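Local coordinates for protein lipoxygenase (Cyanothece sp., PDB 5EK8) that probably inserts both atoms of molecular oxygen into polyunsaturated fatty acids, acting as a 9R-lipoxygenase with a non-heme iron, at residues I357-K362 with L568-V573; G257-L262 with L351-A356. All blocks are in the same frame, centred on the assembly; numbering follows the deposited sequence.

Overall arrangement
Interactions 1 and 2 show how one long helix can carry iron ligands on one stretch and meet a loop on the stretch before it. Both use helix 337-377, with centres about 9 Å apart, and the helix backbone joins them directly: His359 N probably bonds to Gly354 O, at 2.8 Å. Both are buried, but interaction 1 lies closer to the middle of the chain and packs that helix against helix 549-574, whereas interaction 2 sets a loop with no regular structure against it. Their chemistry differs accordingly. Metal coordination and an indole hydrogen bond mark 357-362 with 568-573; an amide-carboxylate bond and methionine packing over a glycine and a leucine mark 257-262 with 351-356, further from the iron.

Interaction 1. Residues I357-K362 with L568-V573; sequences IEHYAK and LWHTWV. With FE2 (Fe (II) ion), chain B.
His359 and His570 converge on the iron from two long helices, 337-377 and 549-574, the helical frame of a lipoxygenase non-heme iron centre; here the helix segments run at 131° to each other. In the metal coordination, NE2 of His359 and NE2 of His570 each lie 2.5 Å from the iron, which His364 and the C-terminal OXT of Ile668 also bind. ND1 of His359 bonds to Glu355, so ligand and second-shell partner together fix that ring's rotation.

Among the polar contacts, Trp569 NE1 donates to Glu358 O (3.1 Å, 144° at the hydrogen). A wider pi-type turn sends Lys362 N to Ile357 O at 2.7 Å, instead of to the Glu358 carbonyl that the indole meets. Lys362 NZ forms a salt bridge with Glu358 OE2 (2.9 Å), and the same OE2 sits at the indole edge, 3.2 Å from Trp569 CZ2, with carboxylate and ring nearly perpendicular. An alanine in place of Trp569 would probably leave the Glu358 carbonyl without this donor and open a gap beside the Lys362 chain.

Apolar packing completes the joint: with Val573 CG1 anti to its backbone N (chi1 180°), that methyl rests 3.5 Å from His359 CB.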
ATOM      1  N   ILE A 357      -6.385  -8.882   4.657  1.00 33.08           N
ATOM      2  CA  ILE A 357      -5.083  -9.051   5.293  1.00 36.30           C
ATOM      3  C   ILE A 357      -3.892  -8.921   4.334  1.00 35.31           C
ATOM      4  O   ILE A 357      -3.055  -8.029   4.497  1.00 34.81           O
ATOM      5  CB  ILE A 357      -4.962 -10.422   5.981  1.00 31.28           C
ATOM      6  CG1 ILE A 357      -6.191 -10.724   6.837  1.00 31.46           C
ATOM      7  CG2 ILE A 357      -3.693 -10.472   6.788  1.00 25.26           C
ATOM      8  CD1 ILE A 357      -6.362  -9.806   8.011  1.00 38.83           C
ATOM      9  N   GLU A 358      -3.806  -9.829   3.361  1.00 31.03           N
ATOM     10  CA  GLU A 358      -2.646  -9.911   2.469  1.00 36.16           C
ATOM     11  C   GLU A 358      -2.439  -8.647   1.644  1.00 43.01           C
ATOM     12  O   GLU A 358      -1.311  -8.202   1.426  1.00 46.18           O
ATOM     13  CB  GLU A 358      -2.788 -11.111   1.534  1.00 38.71           C
ATOM     14  CG  GLU A 358      -3.002 -12.421   2.257  1.00 43.25           C
ATOM     15  CD  GLU A 358      -1.969 -12.643   3.336  1.00 48.99           C
ATOM     16  OE1 GLU A 358      -2.360 -12.861   4.506  1.00 51.35           O
ATOM     17  OE2 GLU A 358      -0.763 -12.596   3.006  1.00 47.78           O
ATOM     18  N   HIS A 359      -3.540  -8.067   1.193  1.00 42.64           N
ATOM     19  CA  HIS A 359      -3.482  -6.867   0.388  1.00 41.33           C
ATOM     20  C   HIS A 359      -3.528  -5.587   1.212  1.00 42.27           C
ATOM     21  O   HIS A 359      -2.495  -4.979   1.496  1.00 43.88           O
ATOM     22  CB  HIS A 359      -4.627  -6.863  -0.608  1.00 45.10           C
ATOM     23  CG  HIS A 359      -4.413  -5.936  -1.756  1.00 48.05           C
ATOM     24  ND1 HIS A 359      -5.408  -5.621  -2.650  1.00 51.05           N
ATOM     25  CD2 HIS A 359      -3.309  -5.260  -2.156  1.00 48.15           C
ATOM     26  CE1 HIS A 359      -4.927  -4.788  -3.560  1.00 51.90           C
ATOM     27  NE2 HIS A 359      -3.659  -4.558  -3.280  1.00 51.38           N
ATOM     28  N   TYR A 360      -4.739  -5.176   1.575  1.00 39.91           N
ATOM     29  CA  TYR A 360      -4.946  -3.882   2.215  1.00 42.61           C
ATOM     30  C   TYR A 360      -4.162  -3.722   3.512  1.00 40.40           C
ATOM     31  O   TYR A 360      -3.507  -2.703   3.727  1.00 40.34           O
ATOM     32  CB  TYR A 360      -6.430  -3.650   2.486  1.00 46.60           C
ATOM     33  CG  TYR A 360      -6.703  -2.352   3.209  1.00 48.06           C
ATOM     34  CD1 TYR A 360      -6.556  -1.128   2.563  1.00 47.14           C
ATOM     35  CD2 TYR A 360      -7.109  -2.350   4.537  1.00 47.74           C
ATOM     36  CE1 TYR A 360      -6.803   0.062   3.230  1.00 47.68           C
ATOM     37  CE2 TYR A 360      -7.356  -1.173   5.205  1.00 46.67           C
ATOM     38  CZ  TYR A 360      -7.205   0.027   4.552  1.00 49.04           C
ATOM     39  OH  TYR A 360      -7.460   1.193   5.235  1.00 54.91           O
ATOM     40  N   ALA A 361      -4.213  -4.730   4.370  1.00 35.83           N
ATOM     41  CA  ALA A 361      -3.540  -4.634   5.659  1.00 31.83           C
ATOM     42  C   ALA A 361      -2.024  -4.749   5.534  1.00 33.93           C
ATOM     43  O   ALA A 361      -1.292  -3.853   5.960  1.00 37.84           O
ATOM     44  CB  ALA A 361      -4.063  -5.692   6.602  1.00 34.10           C
ATOM     45  N   LYS A 362      -1.559  -5.855   4.957  1.00 32.34           N
ATOM     46  CA  LYS A 362      -0.129  -6.166   4.939  1.00 36.60           C
ATOM     47  C   LYS A 362       0.677  -5.278   4.001  1.00 39.62           C
ATOM     48  O   LYS A 362       1.834  -4.966   4.277  1.00 41.82           O
ATOM     49  CB  LYS A 362       0.097  -7.632   4.562  1.00 34.01           C
ATOM     50  CG  LYS A 362       1.558  -8.063   4.667  1.00 32.51           C
ATOM     51  CD  LYS A 362       1.758  -9.528   4.292  1.00 32.59           C
ATOM     52  CE  LYS A 362       0.968 -10.453   5.202  1.00 24.93           C
ATOM     53  NZ  LYS A 362       1.281 -11.883   4.949  1.00 25.23           N
ATOM     54  N   LEU A 568       7.701  -6.366  -5.005  1.00 34.61           N
ATOM     55  CA  LEU A 568       7.211  -7.695  -5.372  1.00 34.33           C
ATOM     56  C   LEU A 568       5.918  -8.123  -4.673  1.00 42.92           C
ATOM     57  O   LEU A 568       5.010  -8.613  -5.331  1.00 50.51           O
ATOM     58  CB  LEU A 568       8.279  -8.755  -5.109  1.00 33.33           C
ATOM     59  CG  LEU A 568       7.774 -10.175  -5.386  1.00 33.54           C
ATOM     60  CD1 LEU A 568       7.369 -10.324  -6.852  1.00 33.49           C
ATOM     61  CD2 LEU A 568       8.798 -11.229  -4.993  1.00 31.88           C
ATOM     62  N   TRP A 569       5.835  -7.963  -3.357  1.00 46.05           N
ATOM     63  CA  TRP A 569       4.666  -8.441  -2.623  1.00 46.06           C
ATOM     64  C   TRP A 569       3.380  -7.788  -3.104  1.00 43.59           C
ATOM     65  O   TRP A 569       2.432  -8.476  -3.491  1.00 45.34           O
ATOM     66  CB  TRP A 569       4.824  -8.204  -1.118  1.00 42.08           C
ATOM     67  CG  TRP A 569       3.594  -8.599  -0.361  1.00 38.36           C
ATOM     68  CD1 TRP A 569       2.670  -7.765   0.203  1.00 34.64           C
ATOM     69  CD2 TRP A 569       3.130  -9.932  -0.117  1.00 37.27           C
ATOM     70  NE1 TRP A 569       1.666  -8.500   0.794  1.00 31.83           N
ATOM     71  CE2 TRP A 569       1.930  -9.831   0.614  1.00 33.81           C
ATOM     72  CE3 TRP A 569       3.618 -11.202  -0.438  1.00 38.32           C
ATOM     73  CZ2 TRP A 569       1.214 -10.952   1.031  1.00 36.21           C
ATOM     74  CZ3 TRP A 569       2.906 -12.315  -0.019  1.00 35.26           C
ATOM     75  CH2 TRP A 569       1.718 -12.182   0.703  1.00 35.11           C
ATOM     76  N   HIS A 570       3.348  -6.463  -3.072  1.00 41.87           N
ATOM     77  CA  HIS A 570       2.165  -5.743  -3.503  1.00 44.41           C
ATOM     78  C   HIS A 570       1.865  -6.018  -4.968  1.00 46.97           C
ATOM     79  O   HIS A 570       0.708  -6.118  -5.348  1.00 46.11           O
ATOM     80  CB  HIS A 570       2.320  -4.243  -3.276  1.00 47.10           C
ATOM     81  CG  HIS A 570       1.203  -3.438  -3.861  1.00 54.18           C
ATOM     82  ND1 HIS A 570       1.282  -2.856  -5.105  1.00 55.80           N
ATOM     83  CD2 HIS A 570      -0.030  -3.150  -3.384  1.00 56.21           C
ATOM     84  CE1 HIS A 570       0.147  -2.229  -5.367  1.00 54.32           C
ATOM     85  NE2 HIS A 570      -0.662  -2.391  -4.339  1.00 51.74           N
ATOM     86  N   THR A 571       2.910  -6.134  -5.783  1.00 48.51           N
ATOM     87  CA  THR A 571       2.752  -6.503  -7.186  1.00 43.88           C
ATOM     88  C   THR A 571       1.968  -7.796  -7.293  1.00 44.77           C
ATOM     89  O   THR A 571       0.970  -7.885  -8.007  1.00 46.99           O
ATOM     90  CB  THR A 571       4.112  -6.692  -7.896  1.00 40.30           C
ATOM     91  OG1 THR A 571       4.734  -5.420  -8.094  1.00 43.38           O
ATOM     92  CG2 THR A 571       3.919  -7.363  -9.241  1.00 37.75           C
ATOM     93  N   TRP A 572       2.429  -8.789  -6.547  1.00 41.67           N
ATOM     94  CA  TRP A 572       1.876 -10.128  -6.608  1.00 39.23           C
ATOM     95  C   TRP A 572       0.428 -10.145  -6.167  1.00 40.10           C
ATOM     96  O   TRP A 572      -0.422 -10.718  -6.845  1.00 39.26           O
ATOM     97  CB  TRP A 572       2.684 -11.081  -5.740  1.00 34.46           C
ATOM     98  CG  TRP A 572       2.354 -12.517  -5.984  1.00 33.56           C
ATOM     99  CD1 TRP A 572       1.200 -13.172  -5.642  1.00 31.74           C
ATOM    100  CD2 TRP A 572       3.195 -13.484  -6.612  1.00 33.64           C
ATOM    101  NE1 TRP A 572       1.275 -14.491  -6.023  1.00 32.72           N
ATOM    102  CE2 TRP A 572       2.489 -14.707  -6.623  1.00 34.42           C
ATOM    103  CE3 TRP A 572       4.478 -13.437  -7.168  1.00 36.64           C
ATOM    104  CZ2 TRP A 572       3.022 -15.868  -7.167  1.00 40.60           C
ATOM    105  CZ3 TRP A 572       5.009 -14.592  -7.710  1.00 43.04           C
ATOM    106  CH2 TRP A 572       4.278 -15.793  -7.709  1.00 45.69           C
ATOM    107  N   VAL A 573       0.144  -9.507  -5.037  1.00 37.19           N
ATOM    108  CA  VAL A 573      -1.207  -9.552  -4.493  1.00 40.26           C
ATOM    109  C   VAL A 573      -2.177  -8.732  -5.347  1.00 44.27           C
ATOM    110  O   VAL A 573      -3.297  -9.164  -5.629  1.00 42.60           O
ATOM    111  CB  VAL A 573      -1.245  -9.052  -3.040  1.00 43.51           C
ATOM    112  CG1 VAL A 573      -2.661  -9.108  -2.501  1.00 47.82           C
ATOM    113  CG2 VAL A 573      -0.323  -9.891  -2.179  1.00 41.30           C
TER
HETATM  114 FE   FE2 B 701      -3.140  -2.291  -4.070  1.00 61.35          FE

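Interaction 2. Residues G257-L262 with L351-A356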
ATOM      1  N   GLY A 257      -1.575 -18.191  -5.710  1.00 45.65           N
ATOM      2  CA  GLY A 257      -2.608 -17.240  -6.085  1.00 45.86           C
ATOM      3  C   GLY A 257      -2.497 -15.886  -5.409  1.00 49.19           C
ATOM      4  O   GLY A 257      -1.503 -15.594  -4.740  1.00 46.48           O
ATOM      5  N   MET A 258      -3.529 -15.061  -5.598  1.00 52.98           N
ATOM      6  CA  MET A 258      -3.606 -13.716  -5.024  1.00 47.20           C
ATOM      7  C   MET A 258      -3.337 -13.748  -3.531  1.00 46.29           C
ATOM      8  O   MET A 258      -2.601 -12.918  -2.997  1.00 48.30           O
ATOM      9  CB  MET A 258      -4.979 -13.096  -5.291  1.00 46.81           C
ATOM     10  CG  MET A 258      -5.089 -11.635  -4.904  1.00 46.99           C
ATOM     11  SD  MET A 258      -6.743 -11.184  -4.350  1.00 66.60           S
ATOM     12  CE  MET A 258      -6.886 -12.192  -2.874  1.00 44.70           C
ATOM     13  N   ASN A 259      -3.959 -14.718  -2.869  1.00 48.03           N
ATOM     14  CA  ASN A 259      -3.665 -15.043  -1.482  1.00 43.14           C
ATOM     15  C   ASN A 259      -2.804 -16.293  -1.452  1.00 38.44           C
ATOM     16  O   ASN A 259      -3.323 -17.407  -1.449  1.00 37.47           O
ATOM     17  CB  ASN A 259      -4.955 -15.261  -0.685  1.00 45.71           C
ATOM     18  CG  ASN A 259      -4.726 -15.305   0.824  1.00 51.10           C
ATOM     19  OD1 ASN A 259      -3.606 -15.497   1.298  1.00 55.33           O
ATOM     20  ND2 ASN A 259      -5.799 -15.124   1.583  1.00 52.13           N
ATOM     21  N   PRO A 260      -1.477 -16.114  -1.447  1.00 36.50           N
ATOM     22  CA  PRO A 260      -0.603 -17.282  -1.410  1.00 39.81           C
ATOM     23  C   PRO A 260      -0.524 -17.800   0.014  1.00 43.42           C
ATOM     24  O   PRO A 260       0.157 -17.205   0.850  1.00 44.97           O
ATOM     25  CB  PRO A 260       0.748 -16.739  -1.896  1.00 37.23           C
ATOM     26  CG  PRO A 260       0.585 -15.226  -1.989  1.00 36.65           C
ATOM     27  CD  PRO A 260      -0.713 -14.866  -1.329  1.00 34.58           C
ATOM     28  N   CYS A 261      -1.225 -18.895   0.277  1.00 44.93           N
ATOM     29  CA  CYS A 261      -1.414 -19.394   1.634  1.00 47.81           C
ATOM     30  C   CYS A 261      -0.130 -19.902   2.282  1.00 50.09           C
ATOM     31  O   CYS A 261       0.578 -20.731   1.718  1.00 50.96           O
ATOM     32  CB  CYS A 261      -2.468 -20.504   1.631  1.00 47.98           C
ATOM     33  SG  CYS A 261      -4.123 -19.959   1.106  1.00 47.54           S
ATOM     34  N   LEU A 262       0.167 -19.386   3.472  1.00 51.17           N
ATOM     35  CA  LEU A 262       1.246 -19.924   4.288  1.00 52.77           C
ATOM     36  C   LEU A 262       0.673 -21.087   5.082  1.00 50.95           C
ATOM     37  O   LEU A 262       0.054 -20.894   6.125  1.00 51.60           O
ATOM     38  CB  LEU A 262       1.833 -18.853   5.211  1.00 52.75           C
ATOM     39  CG  LEU A 262       3.245 -19.059   5.768  1.00 56.22           C
ATOM     40  CD1 LEU A 262       3.812 -17.739   6.260  1.00 57.95           C
ATOM     41  CD2 LEU A 262       3.251 -20.065   6.897  1.00 59.47           C
ATOM     42  N   LEU A 351     -10.304 -15.241  -0.779  1.00 36.54           N
ATOM     43  CA  LEU A 351     -10.251 -14.000  -1.541  1.00 42.13           C
ATOM     44  C   LEU A 351     -10.528 -12.814  -0.628  1.00 45.56           C
ATOM     45  O   LEU A 351      -9.833 -11.799  -0.689  1.00 43.59           O
ATOM     46  CB  LEU A 351     -11.246 -14.010  -2.705  1.00 38.33           C
ATOM     47  CG  LEU A 351     -11.101 -12.822  -3.664  1.00 34.26           C
ATOM     48  CD1 LEU A 351      -9.955 -13.062  -4.616  1.00 33.64           C
ATOM     49  CD2 LEU A 351     -12.383 -12.556  -4.435  1.00 37.74           C
ATOM     50  N   PHE A 352     -11.546 -12.938   0.219  1.00 47.02           N
ATOM     51  CA  PHE A 352     -11.831 -11.871   1.170  1.00 46.38           C
ATOM     52  C   PHE A 352     -10.676 -11.702   2.159  1.00 46.82           C
ATOM     53  O   PHE A 352     -10.241 -10.574   2.425  1.00 46.42           O
ATOM     54  CB  PHE A 352     -13.134 -12.127   1.926  1.00 47.36           C
ATOM     55  CG  PHE A 352     -13.402 -11.117   3.007  1.00 47.57           C
ATOM     56  CD1 PHE A 352     -13.652  -9.791   2.683  1.00 44.10           C
ATOM     57  CD2 PHE A 352     -13.386 -11.486   4.343  1.00 45.33           C
ATOM     58  CE1 PHE A 352     -13.892  -8.854   3.669  1.00 45.58           C
ATOM     59  CE2 PHE A 352     -13.626 -10.554   5.336  1.00 46.69           C
ATOM     60  CZ  PHE A 352     -13.880  -9.233   4.997  1.00 47.66           C
ATOM     61  N   ASP A 353     -10.173 -12.814   2.691  1.00 44.81           N
ATOM     62  CA  ASP A 353      -9.021 -12.760   3.583  1.00 45.02           C
ATOM     63  C   ASP A 353      -7.828 -12.140   2.871  1.00 44.98           C
ATOM     64  O   ASP A 353      -7.094 -11.332   3.443  1.00 43.21           O
ATOM     65  CB  ASP A 353      -8.651 -14.154   4.088  1.00 44.24           C
ATOM     66  CG  ASP A 353      -7.394 -14.150   4.932  1.00 45.85           C
ATOM     67  OD1 ASP A 353      -6.320 -14.517   4.419  1.00 48.94           O
ATOM     68  OD2 ASP A 353      -7.476 -13.764   6.110  1.00 46.35           O
ATOM     69  N   GLY A 354      -7.648 -12.531   1.613  1.00 40.80           N
ATOM     70  CA  GLY A 354      -6.558 -12.033   0.799  1.00 39.20           C
ATOM     71  C   GLY A 354      -6.620 -10.535   0.599  1.00 40.08           C
ATOM     72  O   GLY A 354      -5.599  -9.860   0.644  1.00 40.43           O
ATOM     73  N   GLU A 355      -7.819 -10.007   0.380  1.00 41.40           N
ATOM     74  CA  GLU A 355      -7.965  -8.571   0.186  1.00 43.65           C
ATOM     75  C   GLU A 355      -7.795  -7.796   1.485  1.00 39.88           C
ATOM     76  O   GLU A 355      -7.105  -6.781   1.511  1.00 40.07           O
ATOM     77  CB  GLU A 355      -9.321  -8.236  -0.441  1.00 47.26           C
ATOM     78  CG  GLU A 355      -9.435  -8.596  -1.913  1.00 52.64           C
ATOM     79  CD  GLU A 355      -8.625  -7.683  -2.824  1.00 49.81           C
ATOM     80  OE1 GLU A 355      -9.044  -7.496  -3.988  1.00 46.00           O
ATOM     81  OE2 GLU A 355      -7.575  -7.156  -2.389  1.00 46.38           O
ATOM     82  N   ALA A 356      -8.434  -8.270   2.551  1.00 40.75           N
ATOM     83  CA  ALA A 356      -8.313  -7.637   3.867  1.00 37.09           C
ATOM     84  C   ALA A 356      -6.881  -7.678   4.396  1.00 34.89           C
ATOM     85  O   ALA A 356      -6.242  -6.640   4.558  1.00 33.32           O
ATOM     86  CB  ALA A 356      -9.250  -8.300   4.863  1.00 33.18           C
TER
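Asn259 and Met258 bring the loop that follows helix 247-256 against helix 337-377, the long helix that carries iron ligands in this lipoxygenase fold. The close part of the contact is centred on Gly354, whose CA lies 4.8 Å from the CA of Asn259. A side chain on Gly354 would point at the loop; without one, the two backbones can approach this closely.

Met258 covers the glycine from one flank. Its bent chain brings CE to 3.7 Å from Gly354 CA, and the same methyl packs 3.6 Å from Leu351 CD1, the two side chains crossing at about a right angle. SD also faces the carboxylate of Glu355, 4.3 Å from CD; OE1 of that group is bonded to Gln577, and the methionine thus packs against a second-shell residue of the metal site.

Beyond Asn259 the contact ends: from Pro260 on, the chain leaves the helix and leads off toward strand 264-266, and Leu262 is partly exposed.

On the polar flank, Asn259 CG stands anti to the backbone N (chi1 -168°), which carries the amide to Asp353, nearly coplanar with its carboxylate. ND2 also bonds to Ala350 O, and it reaches the anti lone pair of Asp353 OD1 at 2.9 Å, with 150° at the hydrogen.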